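Local coordinates for protein putative surface-anchored fimbrial subunit (Corynebacterium diphtheriae, PDB 3HR6) that forms the shaft of a corynebacterial surface pilus as its major pilin, built of tandem Ig-like modules that isopeptide and disulfide bonds stabilise, at residues P147-V152 / S300-K305; F39-V44 / T77-K82; L330-A335 / T390-V395. One frame throughout, in Å; residues are numbered along the deposited sequence. Where two conformers were deposited one is given.

Contact 1 (P147-V152 / S300-K305)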
ATOM      1  N   PRO A 147      -4.342  -4.461  -5.224  1.00 13.26           N
ATOM      2  CA  PRO A 147      -3.852  -3.461  -6.191  1.00 13.44           C
ATOM      3  C   PRO A 147      -2.411  -3.692  -6.569  1.00 12.47           C
ATOM      4  O   PRO A 147      -1.609  -4.240  -5.783  1.00 12.13           O
ATOM      5  CB  PRO A 147      -3.978  -2.124  -5.436  1.00 11.49           C
ATOM      6  CG  PRO A 147      -5.148  -2.403  -4.438  1.00 13.02           C
ATOM      7  CD  PRO A 147      -4.838  -3.842  -4.002  1.00 12.67           C
ATOM      8  N   VAL A 148      -2.054  -3.259  -7.761  1.00 12.71           N
ATOM      9  CA  VAL A 148      -0.701  -3.458  -8.274  1.00 12.69           C
ATOM     10  C   VAL A 148      -0.011  -2.094  -8.213  1.00 12.45           C
ATOM     11  O   VAL A 148      -0.406  -1.182  -8.906  1.00 13.02           O
ATOM     12  CB  VAL A 148      -0.733  -3.967  -9.717  1.00 13.41           C
ATOM     13  CG1 VAL A 148       0.689  -4.063 -10.286  1.00 13.86           C
ATOM     14  CG2 VAL A 148      -1.471  -5.306  -9.790  1.00 13.11           C
ATOM     15  N   LYS A 149       0.972  -2.020  -7.335  1.00 13.14           N
ATOM     16  CA  LYS A 149       1.807  -0.855  -7.178  1.00 12.52           C
ATOM     17  C   LYS A 149       3.128  -1.047  -7.895  1.00 12.57           C
ATOM     18  O   LYS A 149       3.823  -2.038  -7.695  1.00 13.30           O
ATOM     19  CB  LYS A 149       2.019  -0.522  -5.704  1.00 12.80           C
ATOM     20  CG  LYS A 149       2.814   0.754  -5.505  1.00 12.26           C
ATOM     21  CD  LYS A 149       2.932   1.175  -4.094  1.00 15.43           C
ATOM     22  CE  LYS A 149       3.849   2.403  -3.969  1.00 13.56           C
ATOM     23  NZ  LYS A 149       3.690   3.162  -2.708  1.00 11.72           N
ATOM     24  N   THR A 150       3.506  -0.068  -8.688  1.00 11.53           N
ATOM     25  CA  THR A 150       4.804   0.004  -9.325  1.00 11.23           C
ATOM     26  C   THR A 150       5.465   1.356  -9.109  1.00 12.33           C
ATOM     27  O   THR A 150       4.814   2.335  -8.743  1.00 13.66           O
ATOM     28  CB  THR A 150       4.679  -0.280 -10.800  1.00 11.63           C
ATOM     29  OG1 THR A 150       3.745   0.643 -11.426  1.00 12.82           O
ATOM     30  CG2 THR A 150       4.302  -1.757 -11.037  1.00 12.45           C
ATOM     31  N   ALA A 151       6.754   1.396  -9.384  1.00 12.23           N
ATOM     32  CA  ALA A 151       7.559   2.625  -9.354  1.00 13.14           C
ATOM     33  C   ALA A 151       8.064   2.893 -10.755  1.00 12.63           C
ATOM     34  O   ALA A 151       8.325   1.976 -11.524  1.00 13.16           O
ATOM     35  CB  ALA A 151       8.730   2.505  -8.401  1.00 11.61           C
ATOM     36  N   VAL A 152       8.123   4.180 -11.092  1.00 14.08           N
ATOM     37  CA  VAL A 152       8.521   4.663 -12.394  1.00 14.26           C
ATOM     38  C   VAL A 152       9.541   5.791 -12.150  1.00 12.44           C
ATOM     39  O   VAL A 152       9.414   6.530 -11.199  1.00 13.47           O
ATOM     40  CB  VAL A 152       7.290   5.214 -13.134  1.00 15.37           C
ATOM     41  CG1 VAL A 152       7.677   5.935 -14.383  1.00 18.43           C
ATOM     42  CG2 VAL A 152       6.325   4.026 -13.421  1.00 15.90           C
ATOM     43  N   SER A 300       0.317  -4.891  -3.920  1.00 13.98           N
ATOM     44  CA  SER A 300       1.651  -5.487  -4.063  1.00 14.21           C
ATOM     45  C   SER A 300       2.736  -4.532  -3.559  1.00 14.28           C
ATOM     46  O   SER A 300       2.548  -3.303  -3.507  1.00 14.30           O
ATOM     47  CB  SER A 300       1.938  -5.853  -5.502  1.00 15.31           C
ATOM     48  OG  SER A 300       1.952  -4.693  -6.330  1.00 13.82           O
ATOM     49  N   ARG A 301       3.843  -5.088  -3.096  1.00 14.61           N
ATOM     50  CA  ARG A 301       4.889  -4.273  -2.541  1.00 14.57           C
ATOM     51  C   ARG A 301       5.818  -3.769  -3.614  1.00 13.12           C
ATOM     52  O   ARG A 301       6.103  -4.485  -4.569  1.00 14.18           O
ATOM     53  CB  ARG A 301       5.700  -5.089  -1.536  1.00 13.93           C
ATOM     54  CG  ARG A 301       4.937  -5.490  -0.287  1.00 18.04           C
ATOM     55  CD  ARG A 301       5.719  -6.548   0.449  1.00 19.69           C
ATOM     56  NE  ARG A 301       5.167  -6.729   1.775  1.00 23.45           N
ATOM     57  CZ  ARG A 301       5.590  -6.098   2.871  1.00 27.19           C
ATOM     58  NH1 ARG A 301       6.605  -5.223   2.835  1.00 29.56           N
ATOM     59  NH2 ARG A 301       4.995  -6.362   4.030  1.00 28.63           N
ATOM     60  N   VAL A 302       6.352  -2.565  -3.373  1.00 11.85           N
ATOM     61  CA  VAL A 302       7.425  -2.021  -4.179  1.00 12.18           C
ATOM     62  C   VAL A 302       8.578  -1.788  -3.235  1.00 12.74           C
ATOM     63  O   VAL A 302       8.406  -1.231  -2.142  1.00 12.73           O
ATOM     64  CB  VAL A 302       7.045  -0.737  -4.931  1.00 12.07           C
ATOM     65  CG1 VAL A 302       8.318  -0.180  -5.679  1.00 15.01           C
ATOM     66  CG2 VAL A 302       6.021  -1.038  -5.943  1.00 14.02           C
ATOM     67  N   SER A 303       9.764  -2.300  -3.622  1.00 12.19           N
ATOM     68  CA  SER A 303      10.957  -2.058  -2.813  1.00 12.42           C
ATOM     69  C   SER A 303      12.122  -1.620  -3.691  1.00 12.35           C
ATOM     70  O   SER A 303      12.609  -2.367  -4.528  1.00 12.54           O
ATOM     71  CB  SER A 303      11.344  -3.284  -2.008  1.00 10.83           C
ATOM     72  OG  SER A 303      12.537  -3.091  -1.197  1.00 13.06           O
ATOM     73  N   SER A 304      12.530  -0.373  -3.527  1.00 12.52           N
ATOM     74  CA  SER A 304      13.646   0.176  -4.283  1.00 13.36           C
ATOM     75  C   SER A 304      14.894   0.099  -3.440  1.00 13.51           C
ATOM     76  O   SER A 304      14.868   0.429  -2.266  1.00 13.08           O
ATOM     77  CB  SER A 304      13.339   1.613  -4.680  1.00 13.03           C
ATOM     78  OG  SER A 304      12.211   1.618  -5.553  1.00 11.38           O
ATOM     79  N   LYS A 305      15.986  -0.376  -4.033  1.00 13.15           N
ATOM     80  CA  LYS A 305      17.177  -0.731  -3.290  1.00 11.52           C
ATOM     81  C   LYS A 305      18.236   0.352  -3.451  1.00 11.47           C
ATOM     82  O   LYS A 305      18.482   0.799  -4.554  1.00 13.11           O
ATOM     83  CB  LYS A 305      17.706  -2.044  -3.846  1.00 11.80           C
ATOM     84  CG  LYS A 305      16.649  -3.138  -4.011  1.00 11.17           C
ATOM     85  CD  LYS A 305      16.010  -3.518  -2.682  1.00 11.40           C
ATOM     86  CE  LYS A 305      15.057  -4.684  -2.881  1.00 12.09           C
ATOM     87  NZ  LYS A 305      14.436  -5.137  -1.613  1.00 11.43           N
TER
HETATM   88  O   HOH W   1       4.616  -4.318  -6.831  1.00 13.74           O

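Contact 2 (F39-V44 / T77-K82)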
ATOM      1  N   PHE A  39     -18.455 -10.092  11.946  1.00 12.02           N
ATOM      2  CA  PHE A  39     -19.850  -9.827  12.071  1.00 11.55           C
ATOM      3  C   PHE A  39     -20.192  -9.411  13.468  1.00 11.33           C
ATOM      4  O   PHE A  39     -19.672  -9.964  14.425  1.00 11.44           O
ATOM      5  CB  PHE A  39     -20.650 -11.080  11.748  1.00 11.56           C
ATOM      6  CG  PHE A  39     -20.569 -11.480  10.319  1.00  9.97           C
ATOM      7  CD1 PHE A  39     -21.504 -11.022   9.390  1.00  8.76           C
ATOM      8  CD2 PHE A  39     -19.577 -12.335   9.902  1.00  9.82           C
ATOM      9  CE1 PHE A  39     -21.412 -11.388   8.056  1.00 10.33           C
ATOM     10  CE2 PHE A  39     -19.482 -12.707   8.598  1.00 10.26           C
ATOM     11  CZ  PHE A  39     -20.409 -12.235   7.657  1.00  8.91           C
ATOM     12  N   THR A  40     -21.102  -8.454  13.566  1.00 11.18           N
ATOM     13  CA  THR A  40     -21.726  -8.131  14.827  1.00 11.34           C
ATOM     14  C   THR A  40     -23.194  -8.601  14.796  1.00 11.41           C
ATOM     15  O   THR A  40     -23.937  -8.355  13.827  1.00 11.07           O
ATOM     16  CB  THR A  40     -21.606  -6.634  15.125  1.00 11.35           C
ATOM     17  OG1 THR A  40     -20.220  -6.280  15.159  1.00 12.43           O
ATOM     18  CG2 THR A  40     -22.247  -6.280  16.461  1.00 11.55           C
ATOM     19  N   LEU A  41     -23.582  -9.296  15.863  1.00 11.31           N
ATOM     20  CA  LEU A  41     -24.958  -9.666  16.112  1.00 11.50           C
ATOM     21  C   LEU A  41     -25.614  -8.633  17.030  1.00 11.39           C
ATOM     22  O   LEU A  41     -25.084  -8.311  18.083  1.00 12.22           O
ATOM     23  CB  LEU A  41     -25.030 -11.066  16.729  1.00 11.50           C
ATOM     24  CG  LEU A  41     -26.438 -11.664  16.841  1.00 11.90           C
ATOM     25  CD1 LEU A  41     -27.009 -12.061  15.457  1.00 11.92           C
ATOM     26  CD2 LEU A  41     -26.435 -12.855  17.805  1.00 14.27           C
ATOM     27  N   TYR A  42     -26.752  -8.099  16.595  1.00 11.73           N
ATOM     28  CA  TYR A  42     -27.617  -7.233  17.395  1.00 12.02           C
ATOM     29  C   TYR A  42     -28.972  -7.878  17.603  1.00 12.30           C
ATOM     30  O   TYR A  42     -29.498  -8.547  16.690  1.00 12.82           O
ATOM     31  CB  TYR A  42     -27.884  -5.919  16.660  1.00 11.92           C
ATOM     32  CG  TYR A  42     -26.655  -5.063  16.432  1.00 12.24           C
ATOM     33  CD1 TYR A  42     -26.274  -4.130  17.394  1.00 12.13           C
ATOM     34  CD2 TYR A  42     -25.903  -5.161  15.271  1.00 10.33           C
ATOM     35  CE1 TYR A  42     -25.180  -3.338  17.220  1.00 13.80           C
ATOM     36  CE2 TYR A  42     -24.803  -4.358  15.069  1.00 11.93           C
ATOM     37  CZ  TYR A  42     -24.435  -3.451  16.074  1.00 11.66           C
ATOM     38  OH  TYR A  42     -23.355  -2.635  15.933  1.00 14.19           O
ATOM     39  N   ARG A  43     -29.565  -7.634  18.768  1.00 13.42           N
ATOM     40  CA  ARG A  43     -30.968  -7.992  19.022  1.00 14.38           C
ATOM     41  C   ARG A  43     -31.873  -6.825  18.619  1.00 14.67           C
ATOM     42  O   ARG A  43     -31.555  -5.675  18.907  1.00 15.11           O
ATOM     43  CB  ARG A  43     -31.195  -8.326  20.493  1.00 14.58           C
ATOM     44  CG  ARG A  43     -32.660  -8.686  20.821  1.00 16.50           C
ATOM     45  CD  ARG A  43     -32.810  -9.368  22.174  1.00 20.14           C
ATOM     46  NE  ARG A  43     -31.833 -10.449  22.319  1.00 23.79           N
ATOM     47  CZ  ARG A  43     -30.758 -10.439  23.118  1.00 28.47           C
ATOM     48  NH1 ARG A  43     -30.481  -9.400  23.911  1.00 29.10           N
ATOM     49  NH2 ARG A  43     -29.944 -11.497  23.120  1.00 30.22           N
ATOM     50  N   VAL A  44     -32.958  -7.115  17.909  1.00 15.20           N
ATOM     51  CA  VAL A  44     -33.933  -6.077  17.570  1.00 15.19           C
ATOM     52  C   VAL A  44     -34.819  -5.826  18.780  1.00 16.21           C
ATOM     53  O   VAL A  44     -35.552  -6.710  19.233  1.00 15.77           O
ATOM     54  CB  VAL A  44     -34.757  -6.429  16.339  1.00 15.16           C
ATOM     55  CG1 VAL A  44     -35.741  -5.314  16.004  1.00 14.27           C
ATOM     56  CG2 VAL A  44     -33.831  -6.667  15.163  1.00 12.80           C
ATOM     57  N   THR A  77     -29.875  -3.678  20.150  1.00 17.65           N
ATOM     58  CA  THR A  77     -28.869  -3.840  21.201  1.00 17.67           C
ATOM     59  C   THR A  77     -27.814  -4.856  20.766  1.00 17.75           C
ATOM     60  O   THR A  77     -28.160  -5.988  20.406  1.00 17.76           O
ATOM     61  CB  THR A  77     -29.531  -4.356  22.500  1.00 18.36           C
ATOM     62  OG1 THR A  77     -30.687  -3.563  22.805  1.00 18.30           O
ATOM     63  CG2 THR A  77     -28.555  -4.329  23.667  1.00 18.52           C
ATOM     64  N   LYS A  78     -26.540  -4.453  20.808  1.00 17.27           N
ATOM     65  CA  LYS A  78     -25.410  -5.328  20.449  1.00 17.09           C
ATOM     66  C   LYS A  78     -25.343  -6.529  21.390  1.00 17.11           C
ATOM     67  O   LYS A  78     -25.553  -6.383  22.596  1.00 16.05           O
ATOM     68  CB  LYS A  78     -24.066  -4.569  20.457  1.00 17.73           C
ATOM     69  CG  LYS A  78     -22.859  -5.448  20.092  1.00 18.03           C
ATOM     70  CD  LYS A  78     -21.550  -4.688  19.957  1.00 20.87           C
ATOM     71  CE  LYS A  78     -20.376  -5.656  20.161  1.00 22.67           C
ATOM     72  NZ  LYS A  78     -19.018  -5.131  19.853  1.00 23.98           N
ATOM     73  N   VAL A  79     -25.095  -7.710  20.816  1.00 16.54           N
ATOM     74  CA  VAL A  79     -24.915  -8.940  21.574  1.00 16.52           C
ATOM     75  C   VAL A  79     -23.448  -9.324  21.605  1.00 16.45           C
ATOM     76  O   VAL A  79     -22.874  -9.546  22.666  1.00 17.31           O
ATOM     77  CB  VAL A  79     -25.681 -10.128  20.951  1.00 16.42           C
ATOM     78  CG1 VAL A  79     -25.399 -11.376  21.757  1.00 16.38           C
ATOM     79  CG2 VAL A  79     -27.188  -9.861  20.873  1.00 16.72           C
ATOM     80  N   ALA A  80     -22.839  -9.418  20.427  1.00 15.93           N
ATOM     81  CA  ALA A  80     -21.449  -9.804  20.324  1.00 15.80           C
ATOM     82  C   ALA A  80     -20.931  -9.546  18.927  1.00 15.50           C
ATOM     83  O   ALA A  80     -21.688  -9.251  18.009  1.00 15.59           O
ATOM     84  CB  ALA A  80     -21.270 -11.269  20.680  1.00 15.98           C
ATOM     85  N   THR A  81     -19.620  -9.621  18.807  1.00 16.16           N
ATOM     86  CA  THR A  81     -18.972  -9.535  17.525  0.50 15.93           C
ATOM     87  C   THR A  81     -17.943 -10.649  17.428  1.00 16.31           C
ATOM     88  O   THR A  81     -17.270 -10.960  18.402  1.00 17.04           O
ATOM     89  CB  THR A  81     -18.326  -8.142  17.301  0.50 16.02           C
ATOM     90  OG1 THR A  81     -17.837  -8.049  15.961  0.50 16.16           O
ATOM     91  CG2 THR A  81     -17.197  -7.878  18.294  0.50 15.73           C
ATOM     92  N   LYS A  82     -17.848 -11.268  16.254  1.00 16.24           N
ATOM     93  CA  LYS A  82     -16.769 -12.222  16.017  1.00 16.49           C
ATOM     94  C   LYS A  82     -16.470 -12.450  14.548  1.00 15.47           C
ATOM     95  O   LYS A  82     -17.228 -12.067  13.663  1.00 14.90           O
ATOM     96  CB  LYS A  82     -17.043 -13.562  16.687  1.00 17.25           C
ATOM     97  CG  LYS A  82     -18.264 -14.252  16.228  1.00 19.65           C
ATOM     98  CD  LYS A  82     -18.547 -15.542  17.054  1.00 22.32           C
ATOM     99  CE  LYS A  82     -19.023 -15.244  18.460  1.00 23.94           C
ATOM    100  NZ  LYS A  82     -19.277 -16.474  19.272  1.00 24.38           N
TER

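Contact 3 (L330-A335 / T390-V395)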
ATOM      1  N   LEU A 330      31.295  10.488  -9.620  1.00 11.16           N
ATOM      2  CA  LEU A 330      30.758   9.144  -9.833  1.00 11.25           C
ATOM      3  C   LEU A 330      30.187   9.029 -11.253  1.00 11.90           C
ATOM      4  O   LEU A 330      29.506   9.916 -11.731  1.00 12.28           O
ATOM      5  CB  LEU A 330      29.714   8.818  -8.774  1.00 11.10           C
ATOM      6  CG  LEU A 330      29.117   7.392  -8.786  1.00 11.90           C
ATOM      7  CD1 LEU A 330      30.171   6.356  -8.426  1.00 14.23           C
ATOM      8  CD2 LEU A 330      27.902   7.334  -7.823  1.00 11.69           C
ATOM      9  N   HIS A 331      30.499   7.918 -11.903  1.00 11.54           N
ATOM     10  CA  HIS A 331      30.207   7.681 -13.298  1.00 11.05           C
ATOM     11  C   HIS A 331      29.791   6.242 -13.475  1.00 11.03           C
ATOM     12  O   HIS A 331      29.837   5.453 -12.543  1.00 12.48           O
ATOM     13  CB  HIS A 331      31.452   7.921 -14.140  1.00 10.87           C
ATOM     14  CG  HIS A 331      31.728   9.364 -14.426  1.00 11.08           C
ATOM     15  ND1 HIS A 331      31.034  10.071 -15.386  1.00 11.00           N
ATOM     16  CD2 HIS A 331      32.642  10.221 -13.912  1.00 14.02           C
ATOM     17  CE1 HIS A 331      31.520  11.298 -15.463  1.00 13.09           C
ATOM     18  NE2 HIS A 331      32.492  11.422 -14.572  1.00 13.21           N
ATOM     19  N   ARG A 332      29.377   5.914 -14.687  1.00 11.61           N
ATOM     20  CA  ARG A 332      29.145   4.571 -15.145  1.00 11.87           C
ATOM     21  C   ARG A 332      30.224   4.219 -16.179  1.00 12.58           C
ATOM     22  O   ARG A 332      30.651   5.087 -16.958  1.00 12.00           O
ATOM     23  CB  ARG A 332      27.774   4.430 -15.797  1.00 12.49           C
ATOM     24  CG  ARG A 332      26.603   4.698 -14.850  1.00 12.31           C
ATOM     25  CD  ARG A 332      26.461   3.584 -13.856  1.00 13.11           C
ATOM     26  NE  ARG A 332      26.101   2.315 -14.462  1.00 11.07           N
ATOM     27  CZ  ARG A 332      25.870   1.166 -13.825  1.00 11.91           C
ATOM     28  NH1 ARG A 332      25.961   1.113 -12.491  1.00 12.22           N
ATOM     29  NH2 ARG A 332      25.555   0.075 -14.537  1.00 13.62           N
ATOM     30  N   CYS A 333      30.677   2.967 -16.127  1.00 12.66           N
ATOM     31  CA  CYS A 333      31.736   2.457 -16.980  0.60 12.66           C
ATOM     32  C   CYS A 333      31.248   1.206 -17.731  1.00 13.18           C
ATOM     33  O   CYS A 333      30.342   0.498 -17.255  1.00 13.25           O
ATOM     34  CB  CYS A 333      32.980   2.152 -16.111  0.60 13.08           C
ATOM     35  SG  CYS A 333      34.029   3.576 -15.710  0.60 11.34           S
ATOM     36  N   GLU A 334      31.833   0.950 -18.903  1.00 13.72           N
ATOM     37  CA  GLU A 334      31.642  -0.271 -19.653  1.00 14.86           C
ATOM     38  C   GLU A 334      32.544  -1.356 -19.064  1.00 16.23           C
ATOM     39  O   GLU A 334      33.382  -1.077 -18.190  1.00 15.47           O
ATOM     40  CB  GLU A 334      31.963  -0.054 -21.136  1.00 15.14           C
ATOM     41  CG  GLU A 334      31.077   0.957 -21.818  1.00 14.58           C
ATOM     42  CD  GLU A 334      29.616   0.546 -21.915  1.00 14.34           C
ATOM     43  OE1 GLU A 334      29.263  -0.632 -21.656  1.00 13.58           O
ATOM     44  OE2 GLU A 334      28.799   1.430 -22.272  1.00 15.45           O
ATOM     45  N   ALA A 335      32.341  -2.583 -19.539  1.00 17.77           N
ATOM     46  CA  ALA A 335      33.104  -3.773 -19.113  1.00 19.17           C
ATOM     47  C   ALA A 335      34.620  -3.642 -19.186  1.00 20.34           C
ATOM     48  O   ALA A 335      35.314  -4.248 -18.385  1.00 21.25           O
ATOM     49  CB  ALA A 335      32.663  -4.981 -19.921  1.00 19.09           C
ATOM     50  N   THR A 390      28.158  -1.229 -17.222  1.00 14.52           N
ATOM     51  CA  THR A 390      28.027  -2.402 -16.398  1.00 14.32           C
ATOM     52  C   THR A 390      28.356  -2.161 -14.942  1.00 13.29           C
ATOM     53  O   THR A 390      27.981  -2.963 -14.121  1.00 12.05           O
ATOM     54  CB  THR A 390      28.941  -3.554 -16.870  1.00 14.33           C
ATOM     55  OG1 THR A 390      30.323  -3.175 -16.790  1.00 15.71           O
ATOM     56  CG2 THR A 390      28.600  -3.973 -18.296  1.00 15.45           C
ATOM     57  N   GLU A 391      29.060  -1.085 -14.622  1.00 13.29           N
ATOM     58  CA  GLU A 391      29.406  -0.802 -13.229  1.00 13.29           C
ATOM     59  C   GLU A 391      29.499   0.686 -13.002  1.00 13.47           C
ATOM     60  O   GLU A 391      29.678   1.467 -13.936  1.00 14.34           O
ATOM     61  CB  GLU A 391      30.786  -1.418 -12.835  1.00 13.36           C
ATOM     62  CG  GLU A 391      30.982  -2.905 -13.085  1.00 15.60           C
ATOM     63  CD  GLU A 391      30.175  -3.860 -12.195  1.00 19.14           C
ATOM     64  OE1 GLU A 391      29.500  -3.443 -11.218  1.00 18.41           O
ATOM     65  OE2 GLU A 391      30.230  -5.081 -12.509  1.00 19.15           O
ATOM     66  N   PHE A 392      29.462   1.062 -11.730  1.00 12.88           N
ATOM     67  CA  PHE A 392      29.868   2.377 -11.320  1.00 12.11           C
ATOM     68  C   PHE A 392      31.390   2.504 -11.320  1.00 13.01           C
ATOM     69  O   PHE A 392      32.159   1.510 -11.205  1.00 12.71           O
ATOM     70  CB  PHE A 392      29.343   2.712  -9.919  1.00 12.98           C
ATOM     71  CG  PHE A 392      27.855   2.813  -9.820  1.00 10.58           C
ATOM     72  CD1 PHE A 392      27.168   3.957 -10.240  1.00 13.30           C
ATOM     73  CD2 PHE A 392      27.108   1.751  -9.314  1.00 14.32           C
ATOM     74  CE1 PHE A 392      25.796   4.036 -10.157  1.00 13.42           C
ATOM     75  CE2 PHE A 392      25.742   1.824  -9.228  1.00 14.07           C
ATOM     76  CZ  PHE A 392      25.066   2.965  -9.642  1.00 14.39           C
ATOM     77  N   CYS A 393      31.830   3.737 -11.473  1.00 13.33           N
ATOM     78  CA  CYS A 393      33.264   4.012 -11.332  1.00 13.40           C
ATOM     79  C   CYS A 393      33.494   5.410 -10.873  1.00 13.58           C
ATOM     80  O   CYS A 393      32.667   6.274 -11.046  1.00 14.12           O
ATOM     81  CB  CYS A 393      34.020   3.709 -12.622  1.00 13.62           C
ATOM     82  SG  CYS A 393      33.248   4.571 -14.044  1.00 17.48           S
ATOM     83  N   LEU A 394      34.644   5.633 -10.258  1.00 12.37           N
ATOM     84  CA  LEU A 394      34.984   6.954  -9.765  1.00 12.02           C
ATOM     85  C   LEU A 394      36.094   7.547 -10.613  1.00 12.81           C
ATOM     86  O   LEU A 394      37.055   6.855 -10.958  1.00 13.21           O
ATOM     87  CB  LEU A 394      35.476   6.837  -8.334  1.00 11.23           C
ATOM     88  CG  LEU A 394      34.437   6.447  -7.271  1.00 11.90           C
ATOM     89  CD1 LEU A 394      35.182   5.963  -5.945  1.00 11.77           C
ATOM     90  CD2 LEU A 394      33.460   7.601  -7.008  1.00 16.10           C
ATOM     91  N   VAL A 395      35.957   8.826 -10.918  1.00 12.51           N
ATOM     92  CA  VAL A 395      37.014   9.559 -11.623  1.00 11.75           C
ATOM     93  C   VAL A 395      37.542  10.611 -10.672  1.00 13.24           C
ATOM     94  O   VAL A 395      36.792  11.451 -10.146  1.00 13.35           O
ATOM     95  CB  VAL A 395      36.488  10.232 -12.911  1.00 10.68           C
ATOM     96  CG1 VAL A 395      37.551  11.229 -13.483  1.00 10.65           C
ATOM     97  CG2 VAL A 395      36.088   9.202 -13.943  1.00 11.44           C
TER
HETATM   98  O   HOH W   2      32.728  -1.739 -15.498  1.00 29.68           O

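Contact 1 (P147-V152 / S300-K305)
In the Ig-like middle module of the pilin, strand 148-152 of one sheet meets Ser300 and strand 302-315, which belongs to another. Two direct hydrogen bonds join them, both at Ser300. Ser300 N donates to Pro147 O at 2.8 Å. Ser300 OG accepts from Lys149 N at 3.0 Å. The hydroxyl lies between its own backbone N and carbonyl carbon (chi1 63°), and this turns it onto the edge of strand 148-152. The same OG gives its proton to a water, 2.7 Å from Ser300 OG. That water donates in turn to Lys149 O and Arg301 O, so it links the two backbones through Ser300 OG.

Lys149 carries the covalent link of the module. Its CG stands anti to the backbone N (chi1 -176°), and the extended chain leads NZ away to an isopeptide bond with Asn271 CG on strand 268-276. Asp191 OD2 accepts a hydrogen bond from the same NZ, and Tyr169 packs against the lysine. Val302 crosses the root of this lysine at about a right angle, with Val302 CG2 3.7 Å from Lys149 CG. Val302 CG2 also presses on the lysine carbonyl, 3.0 Å from Lys149 O. The other branch, CG1, points along strand 148-152, and Val302 CG1 lies 3.8 Å from Ala151 CB.

Contact 2 (F39-V44 / T77-K82)
Phe39 and Lys82 open an antiparallel ladder, broken by a classic beta bulge, between strands 38-44 and 76-83 of the N-terminal pilin domain. Phe39 N donates to Lys82 O at 2.9 Å, and Lys82 N returns a bond to Phe39 O. The phenyl ring leads away from the partner strand to Val9, Ala11 and Val101, on the side where Leu41 also points.

Thr40 forms a non-hydrogen-bonded pair with Thr81. In one of the two deposited conformers of Thr81 the hydroxyls approach, Thr40 OG1 to Thr81 OG1 at 3.1 Å, but this is doubtful as a hydrogen bond. Glu104 is a further partner of the Thr40 hydroxyl. The methyl of Thr40 turns the other way, and Thr40 CG2 touches Lys78 CG at 3.8 Å, the two side chains crossing at about a right angle.

At Leu41 the register slips by one. Val79 and Ala80 both face this residue. Leu41 O takes a bond from Val79 N at 2.8 Å and a weak one from Ala80 N at 3.4 Å. Leu41 N donates to Ala80 O.

Tyr42 lies obliquely against Lys78, with Tyr42 CE1 3.6 Å from Lys78 CB. The lysine chain runs extended from there past Thr40.

Arg43 closes the ladder through both its N and its O, bonded to Thr77. Its chain bends at chi3 (-48°), which turns the guanidinium toward Val79. Tyr99 OH bonds to NH2, and Val79 covers one guanidinium face, with Val79 CG2 3.9 Å from Arg43 NH2.

Contact 3 (L330-A335 / T390-V395)
The side chains of Arg332 and Phe392 diverge at their roots, then meet as a cation-pi pair. The guanidinium stands almost upright on the phenyl ring, the two planes 85° apart. Arg332 CZ lies 4.5 Å from the centroid of the Phe392 ring, over its face. NH1 is the group that reaches down to the ring centre, with Arg332 NH1 3.3 Å from Phe392 CE2. Bends at chi2 and chi3 fold the arginine chain back to this place. One guanidinium face rests on the backbone of Glu391, and NE donates to Lys388 O, which anchors the group further. Trp385 meets the Phe392 ring edge-to-face.

Leu330 turns to the same interior as Phe392. Leu330 CD1 touches Phe392 CB and lies 3.8 Å from Leu394 CD2.

His331, Cys333 and Cys393 project from the other side of the pair. Cys333 SG and Cys393 SG are joined in a disulfide, at 2.1 Å and with a torsion of 88° in one of the two deposited conformers of Cys333. The cysteines are not directly opposite: Cys393 pairs with His331 and Cys333 with Glu391, so the bridge runs diagonally over the ladder. The imidazole CD2 of His331 lies 3.6 Å from Val395 CG2, and ND1 is bonded to Asp343.

The ladder itself is antiparallel. Cys333 N donates to Glu391 O at 2.8 Å. Cys333 O then receives Thr390 N at 2.8 Å and, weakly, Glu391 N. Two residues thus face one, a classic beta bulge at the end of a disulfide-bridged strand pair in this Ig-like pilin module.

Overall arrangement
The three contacts follow one another along an elongated chain. Contact 2 lies in the N-terminal domain, contact 1 near the chain's centre and contact 3 toward the C-terminal end. Contacts 2 and 3 are about 66 Å apart between centres, on opposite sides of the chain's centre. Contact 1 is about 40 Å from contact 2 and 27 Å from contact 3, again between centres. Strand 302-315 passes through contact 1 and runs on to pack Ile309 and Ile311 against contact 3. The bound calcium lies about 11 Å from the side chain of Ala151 and 12 Å from that of Phe392.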